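Binding component of ABC transporter (Wolinella succinogenes, PDB 3K4U) binds lysine in a pocket between two lobes and probably serves as the substrate-capturing component of an ABC transporter. Local coordinates at residues 161-166 with 187-192; 70-75 with 192-197; 168-173 with 177-182. One frame throughout, in Å; residues are numbered along the deposited sequence.

Contact 1 (161-166 with 187-192); sequences IFDLPF and TYEPLG. With LYS (lysine), chain K.
D163 reaches E189 and L191 chiefly through its carboxylate, which also holds the bound lysine. OD1 of D163 accepts a hydrogen bond of 2.7 Å from the ligand N. OD2 of D163 faces E189 OE2 at 3.8 Å, two like charges whose side chains cross at about a right angle, with the carboxylate planes 55° apart. CD1 of L191 lies 4.0 Å from the ligand N and 4.3 Å from D163 OD1, an apolar wall beside the polar pair. F162 meets the aliphatic chain of the ligand, its ring atom CZ 3.6 Å from ligand CG, while ligand CE lies at the ring edge.

Further out, D163 CG stands beside its own backbone N (chi1 -61°), a turn that brings the carboxylate to the ligand N and E189; Y15 OH makes a weak hydrogen bond to OD1. E189 has two weak partners: T187 OG1 at OE1 and Q93 NE2 at OE2. An asparagine in place of D163 would probably leave the ligand's alpha-ammonium without its directly bonded counter-charge.

D163 sits at the N-cap of helix 164-175 without a capping bond, its carboxylate turned to the ligand, whose alpha-ammonium probably offsets the repulsion between the two carboxylates.

Contact 2 (70-75 with 192-197); sequences SGMTIS and GWAIKK. With LYS (lysine), chain K.
G192 and M72 carry the hydrogen bond between the segments: G192 N donates to M72 O at 2.9 Å, with the C=O...N angle at 176°, so the donor sits almost straight ahead of the carbonyl. It ties the loop between strand 67-68 and helix 76-79 to strand 189-195.

Apolar contacts lie beside this bond. I74 lays its longer branch against the backbone of G192, with CG1 of I74 3.5 Å from G192 N and CD1 of I74 3.7 Å from G192 CA. CG1 stands beside the I74 backbone N (chi1 -49°), which turns the branch to the glycine; the absence of a side chain at G192 is consistent with this close fit. Selenomethionine M72 extends and then bends at its last torsion, directing CE toward A194, though the modelled separation of CE and A194 CB is too short to be trusted. F84 touches M72, I74 and A194, and I74 also packs on H208 of a second subunit.

Bonds to the ligand come from the same loop. T73 N donates to lysine O at 3.1 Å with an N-H...O angle of 164°, while the lysine N donates to T73 OG1 at 3.1 Å and to G71 O at 3.2 Å. T73 OG1 is also hydrogen-bonded to S125 OG. The side chain of T73 starts away from 192-197 while that of M72 starts toward it, and the loop thus serves ligand and strand at once.

A main-chain N and an arginine, R78, both bonded to the ligand, with carbonyl and hydroxyl acceptors for its alpha-amino group, form the amino-acid site characteristic of family 3 solute-binding proteins.

Contact 3 (168-173 with 177-182); sequences VAFMAQ and GYLVHL
Selenomethionine M171 lies against L179, V180 and H181 and does most of the work between helix 168-173 and strand 179-182. Its CG stands beside the backbone N (chi1 -83°), and the chain then bends at both later torsions, curling over the strand backbone instead of stretching along the helix. CG of M171 meets H181 CB at 3.7 Å, its SE lies 4.2 Å from L179 CB, and its CE rests 3.4 Å from L179 O. The methyl thus ends over the peptide that follows L179, with V180 CA also nearby.

A second apolar contact joins F170 to L179: ring atom CE2 of F170 is 4.2 Å from CD2 of L179, which approaches the ring obliquely. Both side chains also touch L153 of helix 145-154.

The imidazole of H181 makes the third group. Its CG is anti to the backbone N (chi1 -173°), which sends the ring toward the helix, where NE2 of H181 lies 4.1 Å from CG1 of V168. The other ring nitrogen, ND1, makes a weak hydrogen bond to L95 O, helping to set the rotation of the ring. No hydrogen bond crosses between the two segments; they are joined by van der Waals contact.

The short axes run nearly antiparallel, at 157° and 9.2 Å apart. Helix 164-175 connects strand 159-163 to strand 179-182, a beta-alpha-beta crossover in which both strands are antiparallel to strand 89-98 and pair with it. L96 of that strand touches F170, M171 and H181 from the sheet.

In the fold
Contacts 1 and 2 share G192 and strand 189-195, and their centres are 13 Å apart. P190 O and I74 N, 2.7 Å apart, probably form a hydrogen bond between them, and L191 CD1 packs on T73 OG1 at 3.6 Å. Both touch the bound lysine: D163 and two residues of 70-75 converge on its alpha-amino group; E12, S125 and R78 make further hydrogen bonds to the ligand. Contact 3 stands apart from the pocket, the side chain of F170 being about 13 Å from the ligand. It joins contact 1 through helix 164-175 and a touch of L164 CG on H181 NE2, 4.1 Å away, but lies about 13 Å from contact 2 at the nearest atoms. All three reach the same mixed sheet.

Contact 1 (161-166 with 187-192)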
# COMPACT_ATOMS: atom_id res chain seq x y z
N ILE E 161 6.81 -36.41 -16.60
CA ILE E 161 6.22 -35.06 -16.50
C ILE E 161 4.96 -35.11 -15.66
O ILE E 161 4.12 -35.98 -15.85
CB ILE E 161 5.83 -34.44 -17.85
CG1 ILE E 161 5.31 -33.00 -17.65
CG2 ILE E 161 4.77 -35.31 -18.56
CD1 ILE E 161 5.03 -32.20 -18.97
N PHE E 162 4.82 -34.16 -14.74
CA PHE E 162 3.69 -34.17 -13.83
C PHE E 162 3.77 -32.96 -12.93
O PHE E 162 4.80 -32.29 -12.88
CB PHE E 162 3.72 -35.46 -12.98
CG PHE E 162 2.38 -35.89 -12.50
CD1 PHE E 162 1.58 -36.70 -13.29
CD2 PHE E 162 1.91 -35.47 -11.27
CE1 PHE E 162 0.31 -37.07 -12.86
CE2 PHE E 162 0.66 -35.84 -10.83
CZ PHE E 162 -0.15 -36.64 -11.62
N ASP E 163 2.67 -32.69 -12.23
CA ASP E 163 2.61 -31.70 -11.19
C ASP E 163 3.85 -31.76 -10.31
O ASP E 163 4.27 -32.83 -9.85
CB ASP E 163 1.34 -31.86 -10.34
CG ASP E 163 0.05 -31.68 -11.15
OD1 ASP E 163 -1.00 -31.26 -10.58
OD2 ASP E 163 0.08 -31.97 -12.36
N LEU E 164 4.44 -30.58 -10.10
CA LEU E 164 5.71 -30.42 -9.40
C LEU E 164 5.72 -30.97 -7.98
O LEU E 164 6.75 -31.48 -7.53
CB LEU E 164 6.09 -28.93 -9.38
CG LEU E 164 7.44 -28.54 -8.80
CD1 LEU E 164 7.93 -27.40 -9.60
CD2 LEU E 164 7.31 -28.15 -7.34
N PRO E 165 4.60 -30.84 -7.24
CA PRO E 165 4.69 -31.31 -5.86
C PRO E 165 4.76 -32.81 -5.78
O PRO E 165 5.32 -33.34 -4.83
CB PRO E 165 3.43 -30.75 -5.21
CG PRO E 165 3.05 -29.56 -6.12
CD PRO E 165 3.38 -30.06 -7.48
N PHE E 166 4.27 -33.48 -6.81
CA PHE E 166 4.49 -34.93 -6.94
C PHE E 166 5.97 -35.26 -7.05
O PHE E 166 6.49 -36.09 -6.30
CB PHE E 166 3.73 -35.50 -8.13
CG PHE E 166 3.96 -36.98 -8.35
CD1 PHE E 166 3.02 -37.92 -7.94
CD2 PHE E 166 5.11 -37.43 -9.02
CE1 PHE E 166 3.22 -39.27 -8.16
CE2 PHE E 166 5.32 -38.80 -9.25
CZ PHE E 166 4.37 -39.72 -8.81
N THR E 187 3.75 -24.84 -16.44
CA THR E 187 2.37 -24.45 -16.65
C THR E 187 1.91 -23.56 -15.51
O THR E 187 2.66 -23.32 -14.56
CB THR E 187 1.42 -25.68 -16.83
OG1 THR E 187 1.80 -26.77 -15.96
CG2 THR E 187 1.40 -26.16 -18.29
N TYR E 188 0.70 -23.04 -15.61
CA TYR E 188 0.13 -22.31 -14.50
C TYR E 188 -1.12 -23.05 -14.16
O TYR E 188 -2.10 -23.00 -14.93
CB TYR E 188 -0.18 -20.86 -14.85
CG TYR E 188 -0.78 -20.15 -13.69
CD1 TYR E 188 0.04 -19.63 -12.67
CD2 TYR E 188 -2.16 -20.03 -13.56
CE1 TYR E 188 -0.52 -18.99 -11.56
CE2 TYR E 188 -2.72 -19.41 -12.46
CZ TYR E 188 -1.91 -18.89 -11.47
OH TYR E 188 -2.50 -18.24 -10.39
N GLU E 189 -1.08 -23.77 -13.03
CA GLU E 189 -2.14 -24.73 -12.75
C GLU E 189 -2.75 -24.57 -11.40
O GLU E 189 -2.30 -25.18 -10.45
CB GLU E 189 -1.71 -26.17 -13.03
CG GLU E 189 -1.77 -26.49 -14.52
CD GLU E 189 -1.12 -27.80 -14.87
OE1 GLU E 189 -0.80 -28.02 -16.06
OE2 GLU E 189 -0.93 -28.62 -13.96
N PRO E 190 -3.75 -23.71 -11.31
CA PRO E 190 -4.49 -23.51 -10.08
C PRO E 190 -5.32 -24.73 -9.75
O PRO E 190 -6.00 -25.31 -10.62
CB PRO E 190 -5.41 -22.35 -10.42
CG PRO E 190 -5.53 -22.37 -11.86
CD PRO E 190 -4.20 -22.82 -12.38
N LEU E 191 -5.29 -25.11 -8.49
CA LEU E 191 -5.92 -26.32 -8.06
C LEU E 191 -7.15 -25.92 -7.22
O LEU E 191 -7.03 -25.07 -6.32
CB LEU E 191 -4.89 -27.11 -7.25
CG LEU E 191 -4.11 -28.28 -7.86
CD1 LEU E 191 -3.85 -28.24 -9.36
CD2 LEU E 191 -2.84 -28.50 -7.14
N GLY E 192 -8.32 -26.48 -7.51
CA GLY E 192 -9.51 -26.16 -6.75
C GLY E 192 -10.40 -27.36 -6.44
O GLY E 192 -10.26 -28.41 -7.10
N LYS K . -3.52 -31.58 -11.45
CA LYS K . -3.68 -32.89 -12.05
C LYS K . -4.92 -32.84 -12.91
O LYS K . -5.86 -32.12 -12.58
CB LYS K . -3.85 -33.96 -10.97
CG LYS K . -3.52 -35.37 -11.40
CD LYS K . -4.40 -36.35 -10.71
CE LYS K . -3.89 -37.79 -10.83
NZ LYS K . -4.57 -38.71 -9.89
OXT LYS K . -5.02 -33.52 -13.93

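Contact 2 (70-75 with 192-197)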
# COMPACT_ATOMS: atom_id res chain seq x y z
N SER E 70 -9.06 -33.58 -4.85
CA SER E 70 -8.15 -34.52 -5.47
C SER E 70 -7.04 -33.78 -6.19
O SER E 70 -6.48 -34.29 -7.13
CB SER E 70 -8.91 -35.38 -6.47
OG SER E 70 -8.36 -36.68 -6.49
N GLY E 71 -6.75 -32.56 -5.76
CA GLY E 71 -5.66 -31.80 -6.37
C GLY E 71 -5.93 -31.53 -7.82
O GLY E 71 -5.07 -31.68 -8.64
N MSE E 72 -7.14 -31.14 -8.13
CA MSE E 72 -7.59 -31.05 -9.48
C MSE E 72 -7.43 -29.64 -10.01
O MSE E 72 -7.73 -28.66 -9.31
CB MSE E 72 -9.05 -31.48 -9.56
CG MSE E 72 -9.70 -31.14 -10.88
SE MSE E 72 -11.46 -31.93 -11.00
CE MSE E 72 -12.17 -30.97 -9.46
N THR E 73 -6.94 -29.56 -11.24
CA THR E 73 -6.63 -28.30 -11.91
C THR E 73 -7.95 -27.64 -12.27
O THR E 73 -8.89 -28.31 -12.69
CB THR E 73 -5.81 -28.59 -13.19
OG1 THR E 73 -4.49 -28.99 -12.80
CG2 THR E 73 -5.73 -27.39 -14.15
N ILE E 74 -8.05 -26.33 -12.05
CA ILE E 74 -9.21 -25.59 -12.55
C ILE E 74 -8.93 -25.30 -14.01
O ILE E 74 -7.95 -24.63 -14.33
CB ILE E 74 -9.42 -24.31 -11.77
CG1 ILE E 74 -9.38 -24.65 -10.29
CG2 ILE E 74 -10.73 -23.66 -12.15
CD1 ILE E 74 -9.84 -23.57 -9.40
N SER E 75 -9.74 -25.87 -14.88
CA SER E 75 -9.54 -25.71 -16.32
C SER E 75 -10.87 -25.22 -16.93
O SER E 75 -11.90 -25.50 -16.40
CB SER E 75 -9.03 -27.03 -16.93
OG SER E 75 -10.07 -27.95 -17.22
N GLY E 192 -8.32 -26.48 -7.51
CA GLY E 192 -9.51 -26.16 -6.75
C GLY E 192 -10.40 -27.36 -6.44
O GLY E 192 -10.26 -28.41 -7.10
N TRP E 193 -11.29 -27.23 -5.46
CA TRP E 193 -12.19 -28.30 -5.10
C TRP E 193 -13.32 -28.09 -6.05
O TRP E 193 -13.78 -26.95 -6.18
CB TRP E 193 -12.75 -28.17 -3.66
CG TRP E 193 -11.69 -28.00 -2.66
CD1 TRP E 193 -10.47 -28.60 -2.67
CD2 TRP E 193 -11.70 -27.12 -1.53
NE1 TRP E 193 -9.73 -28.17 -1.60
CE2 TRP E 193 -10.47 -27.25 -0.89
CE3 TRP E 193 -12.64 -26.21 -1.02
CZ2 TRP E 193 -10.13 -26.52 0.24
CZ3 TRP E 193 -12.31 -25.50 0.12
CH2 TRP E 193 -11.07 -25.66 0.75
N ALA E 194 -13.83 -29.17 -6.65
CA ALA E 194 -15.03 -29.08 -7.48
C ALA E 194 -16.28 -29.59 -6.77
O ALA E 194 -16.21 -30.40 -5.81
CB ALA E 194 -14.82 -29.80 -8.77
N ILE E 195 -17.42 -29.07 -7.23
CA ILE E 195 -18.73 -29.38 -6.74
C ILE E 195 -19.73 -29.21 -7.89
O ILE E 195 -19.40 -28.66 -8.95
CB ILE E 195 -19.13 -28.48 -5.60
CG1 ILE E 195 -19.21 -27.02 -6.08
CG2 ILE E 195 -18.18 -28.68 -4.44
CD1 ILE E 195 -19.94 -26.09 -5.07
N LYS E 196 -20.96 -29.68 -7.73
CA LYS E 196 -21.83 -29.54 -8.86
C LYS E 196 -22.56 -28.20 -8.91
O LYS E 196 -22.75 -27.53 -7.91
CB LYS E 196 -22.76 -30.72 -9.03
CG LYS E 196 -23.47 -31.13 -7.83
CD LYS E 196 -24.41 -32.22 -8.22
CE LYS E 196 -25.75 -31.63 -8.69
NZ LYS E 196 -26.56 -31.12 -7.50
N LYS E 197 -22.96 -27.86 -10.13
CA LYS E 197 -23.45 -26.57 -10.46
C LYS E 197 -24.79 -26.32 -9.84
O LYS E 197 -25.48 -27.27 -9.44
CB LYS E 197 -23.64 -26.50 -11.95
CG LYS E 197 -22.38 -26.52 -12.74
CD LYS E 197 -22.70 -26.97 -14.14
CE LYS E 197 -22.51 -25.86 -15.12
NZ LYS E 197 -22.82 -26.43 -16.45
N LYS K . -3.52 -31.58 -11.45
CA LYS K . -3.68 -32.89 -12.05
C LYS K . -4.92 -32.84 -12.91
O LYS K . -5.86 -32.12 -12.58
CB LYS K . -3.85 -33.96 -10.97
CG LYS K . -3.52 -35.37 -11.40
CD LYS K . -4.40 -36.35 -10.71
CE LYS K . -3.89 -37.79 -10.83
NZ LYS K . -4.57 -38.71 -9.89
OXT LYS K . -5.02 -33.52 -13.93

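Contact 3 (168-173 with 177-182)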
# COMPACT_ATOMS: atom_id res chain seq x y z
N VAL E 168 8.69 -33.58 -6.17
CA VAL E 168 9.55 -33.48 -4.99
C VAL E 168 9.30 -34.60 -3.97
O VAL E 168 10.23 -35.10 -3.38
CB VAL E 168 9.71 -32.04 -4.38
CG1 VAL E 168 8.82 -31.08 -5.01
CG2 VAL E 168 9.53 -32.04 -2.91
N ALA E 169 8.05 -35.03 -3.81
CA ALA E 169 7.75 -36.12 -2.88
C ALA E 169 8.31 -37.43 -3.41
O ALA E 169 8.82 -38.27 -2.66
CB ALA E 169 6.27 -36.22 -2.66
N PHE E 170 8.25 -37.60 -4.72
CA PHE E 170 8.85 -38.77 -5.32
C PHE E 170 10.37 -38.78 -5.23
O PHE E 170 10.96 -39.83 -4.97
CB PHE E 170 8.40 -38.91 -6.76
CG PHE E 170 8.75 -40.23 -7.39
CD1 PHE E 170 7.82 -41.25 -7.44
CD2 PHE E 170 10.00 -40.42 -7.96
CE1 PHE E 170 8.12 -42.46 -8.04
CE2 PHE E 170 10.33 -41.61 -8.55
CZ PHE E 170 9.39 -42.64 -8.59
N MSE E 171 11.00 -37.63 -5.46
CA MSE E 171 12.45 -37.49 -5.33
C MSE E 171 12.92 -37.89 -3.96
O MSE E 171 14.00 -38.44 -3.82
CB MSE E 171 12.89 -36.05 -5.59
CG MSE E 171 13.05 -35.68 -7.06
SE MSE E 171 14.16 -36.95 -8.05
CE MSE E 171 15.88 -36.64 -7.17
N ALA E 172 12.11 -37.62 -2.95
CA ALA E 172 12.49 -37.92 -1.58
C ALA E 172 12.47 -39.41 -1.32
O ALA E 172 13.41 -39.95 -0.75
CB ALA E 172 11.58 -37.22 -0.60
N GLN E 173 11.41 -40.08 -1.76
CA GLN E 173 11.25 -41.49 -1.44
C GLN E 173 12.17 -42.42 -2.24
O GLN E 173 12.82 -43.27 -1.64
CB GLN E 173 9.79 -41.94 -1.54
CG GLN E 173 9.21 -41.94 -2.94
CD GLN E 173 8.01 -42.86 -3.07
OE1 GLN E 173 7.21 -42.72 -4.00
NE2 GLN E 173 7.87 -43.81 -2.13
N GLY E 177 18.57 -40.90 -5.48
CA GLY E 177 19.79 -41.47 -6.03
C GLY E 177 19.79 -41.70 -7.54
O GLY E 177 20.85 -41.74 -8.15
N TYR E 178 18.62 -41.86 -8.15
CA TYR E 178 18.56 -42.39 -9.52
C TYR E 178 18.09 -41.41 -10.58
O TYR E 178 18.52 -41.48 -11.73
CB TYR E 178 17.69 -43.66 -9.57
CG TYR E 178 17.98 -44.63 -8.44
CD1 TYR E 178 18.75 -45.77 -8.66
CD2 TYR E 178 17.50 -44.39 -7.15
CE1 TYR E 178 19.02 -46.67 -7.63
CE2 TYR E 178 17.76 -45.28 -6.10
CZ TYR E 178 18.52 -46.41 -6.35
OH TYR E 178 18.78 -47.29 -5.32
N LEU E 179 17.19 -40.50 -10.21
CA LEU E 179 16.67 -39.50 -11.14
C LEU E 179 17.10 -38.11 -10.72
O LEU E 179 17.72 -37.93 -9.66
CB LEU E 179 15.14 -39.59 -11.19
CG LEU E 179 14.43 -40.57 -12.14
CD1 LEU E 179 15.13 -41.92 -12.25
CD2 LEU E 179 13.01 -40.74 -11.67
N VAL E 180 16.80 -37.12 -11.57
CA VAL E 180 17.03 -35.71 -11.22
C VAL E 180 15.86 -34.83 -11.63
O VAL E 180 15.39 -34.88 -12.78
CB VAL E 180 18.34 -35.15 -11.79
CG1 VAL E 180 18.52 -33.69 -11.33
CG2 VAL E 180 19.52 -35.98 -11.34
N HIS E 181 15.42 -34.02 -10.67
CA HIS E 181 14.27 -33.13 -10.77
C HIS E 181 14.59 -31.81 -11.48
O HIS E 181 15.23 -30.91 -10.90
CB HIS E 181 13.81 -32.85 -9.33
CG HIS E 181 12.53 -32.08 -9.22
ND1 HIS E 181 11.61 -32.01 -10.24
CD2 HIS E 181 12.00 -31.39 -8.18
CE1 HIS E 181 10.57 -31.30 -9.84
NE2 HIS E 181 10.78 -30.92 -8.59
N LEU E 182 14.16 -31.68 -12.73
CA LEU E 182 14.19 -30.38 -13.40
C LEU E 182 12.96 -29.59 -12.97
O LEU E 182 11.85 -29.79 -13.51
CB LEU E 182 14.30 -30.53 -14.92
CG LEU E 182 15.76 -30.75 -15.34
CD1 LEU E 182 15.85 -31.07 -16.82
CD2 LEU E 182 16.63 -29.52 -14.99